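Local coordinates for nitronate monooxygenase family protein (Pseudomonas aeruginosa, PDB 4QIT) that uses FMN and molecular oxygen to oxidise alkyl nitronates, propionate 3-nitronate being its best substrate, at residues 79-84 against 304-308. The protein carries 1 engineered substitution. Numbering follows the deposited sequence.
Sequences HRPGQA and DYPFV
With CG anti to the backbone N in both residues (chi1 -156° in Asp-304) and a bend at chi3 of Arg-80, the guanidinium of Arg-80 meets the carboxylate of Asp-304 end-on. Arg-80 NH1 donates to Asp-304 OD2 at 2.8 Å and Arg-80 NH2 to Asp-304 OD1 at 3.0 Å, both nearly straight and both on syn lone pairs. The two planes lie only 12° apart, the geometry of a bidentate salt bridge. Asp-304 OD2 has a second donor, Gln-83 N at 2.8 Å, which arrives on the anti side, tilted 16° out of the carboxylate plane, so one carboxylate ties both side chain and main chain of the loop. Between these donors Gly-82, with no side chain, lets the backbones close in, its CA 3.3 Å from Tyr-305 O. The Phe-307 ring, at the start of helix 307-320, sets its CE2 3.6 Å from Gly-82 C and its CZ 3.8 Å from Ala-84 CB, where a small methyl fits. Deeper in, Tyr-305 turns an edge onto the face of His-79, a T-shaped pair with Tyr-305 CE2 3.7 Å from His-79 CD2, while Tyr-115 O accepts from His-79 NE2. One water bridges Arg-80 O and Tyr-305 O. The contact thus joins the loop after TIM-barrel strand 72-77 to the segment entering helix 307-320, with the Tyr-305 side chain about 5 Å from bound nitroethane; the paired charges probably stabilise its more exposed side.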
# COMPACT_ATOMS: atom_id res chain seq x y z
N HIS A 79 -11.65 -17.64 -9.35
CA HIS A 79 -12.42 -16.46 -9.73
C HIS A 79 -13.87 -16.84 -10.10
O HIS A 79 -14.18 -18.01 -10.33
CB HIS A 79 -11.75 -15.76 -10.92
CG HIS A 79 -11.42 -16.69 -12.06
ND1 HIS A 79 -10.40 -17.62 -11.99
CD2 HIS A 79 -11.97 -16.81 -13.29
CE1 HIS A 79 -10.34 -18.27 -13.14
NE2 HIS A 79 -11.28 -17.81 -13.94
N ARG A 80 -14.74 -15.83 -10.13
CA ARG A 80 -16.06 -16.00 -10.75
C ARG A 80 -15.82 -16.40 -12.19
O ARG A 80 -15.04 -15.73 -12.89
CB ARG A 80 -16.84 -14.70 -10.69
CG ARG A 80 -18.12 -14.72 -11.53
CD ARG A 80 -18.81 -13.36 -11.56
NE ARG A 80 -17.91 -12.27 -11.92
CZ ARG A 80 -17.45 -12.05 -13.15
NH1 ARG A 80 -17.78 -12.87 -14.15
NH2 ARG A 80 -16.64 -11.02 -13.38
N PRO A 81 -16.47 -17.48 -12.65
CA PRO A 81 -16.27 -17.90 -14.04
C PRO A 81 -16.55 -16.77 -15.03
O PRO A 81 -17.55 -16.06 -14.91
CB PRO A 81 -17.29 -19.03 -14.21
CG PRO A 81 -17.38 -19.64 -12.84
CD PRO A 81 -17.30 -18.44 -11.91
N GLY A 82 -15.64 -16.58 -15.98
CA GLY A 82 -15.74 -15.48 -16.92
C GLY A 82 -17.02 -15.58 -17.73
O GLY A 82 -17.46 -16.68 -18.10
N GLN A 83 -17.62 -14.43 -18.00
CA GLN A 83 -18.83 -14.38 -18.81
C GLN A 83 -18.51 -13.87 -20.20
O GLN A 83 -18.13 -12.70 -20.37
CB GLN A 83 -19.89 -13.51 -18.13
CG GLN A 83 -20.53 -14.21 -16.93
CD GLN A 83 -21.49 -13.32 -16.15
OE1 GLN A 83 -22.16 -12.46 -16.72
NE2 GLN A 83 -21.56 -13.54 -14.84
N ALA A 84 -18.64 -14.75 -21.18
CA ALA A 84 -18.36 -14.40 -22.56
C ALA A 84 -19.31 -13.29 -23.01
O ALA A 84 -20.49 -13.28 -22.63
CB ALA A 84 -18.50 -15.61 -23.46
N ASP A 304 -14.65 -9.33 -19.87
CA ASP A 304 -14.46 -9.96 -18.58
C ASP A 304 -13.09 -10.64 -18.51
O ASP A 304 -12.48 -10.95 -19.53
CB ASP A 304 -15.58 -10.99 -18.38
CG ASP A 304 -15.87 -11.29 -16.93
OD1 ASP A 304 -15.30 -10.62 -16.03
OD2 ASP A 304 -16.69 -12.20 -16.68
N TYR A 305 -12.61 -10.84 -17.29
CA TYR A 305 -11.50 -11.75 -17.06
C TYR A 305 -12.00 -13.19 -17.27
O TYR A 305 -13.10 -13.52 -16.83
CB TYR A 305 -11.02 -11.56 -15.62
CG TYR A 305 -9.90 -12.48 -15.19
CD1 TYR A 305 -8.57 -12.14 -15.43
CD2 TYR A 305 -10.18 -13.67 -14.53
CE1 TYR A 305 -7.53 -12.99 -15.02
CE2 TYR A 305 -9.16 -14.52 -14.14
CZ TYR A 305 -7.85 -14.18 -14.38
OH TYR A 305 -6.85 -15.04 -13.96
N PRO A 306 -11.21 -14.05 -17.92
CA PRO A 306 -9.85 -13.85 -18.42
C PRO A 306 -9.79 -13.66 -19.94
O PRO A 306 -8.71 -13.79 -20.54
CB PRO A 306 -9.18 -15.18 -18.04
CG PRO A 306 -10.28 -16.19 -18.33
CD PRO A 306 -11.59 -15.48 -18.01
N PHE A 307 -10.93 -13.35 -20.57
CA PHE A 307 -10.96 -13.13 -22.01
C PHE A 307 -10.01 -12.03 -22.44
O PHE A 307 -9.37 -12.13 -23.50
CB PHE A 307 -12.40 -12.83 -22.49
CG PHE A 307 -13.38 -13.91 -22.16
CD1 PHE A 307 -13.55 -15.00 -23.01
CD2 PHE A 307 -14.15 -13.84 -21.00
CE1 PHE A 307 -14.46 -16.00 -22.71
CE2 PHE A 307 -15.06 -14.84 -20.69
CZ PHE A 307 -15.21 -15.92 -21.55
N VAL A 308 -9.91 -10.97 -21.65
CA VAL A 308 -8.95 -9.90 -21.93
C VAL A 308 -7.53 -10.44 -22.05
O VAL A 308 -6.80 -10.07 -22.97
CB VAL A 308 -9.01 -8.79 -20.87
CG1 VAL A 308 -7.96 -7.71 -21.15
CG2 VAL A 308 -10.40 -8.18 -20.82
O HOH W 1 -14.02 -13.57 -14.11
O HOH W 2 -16.25 -10.88 -21.78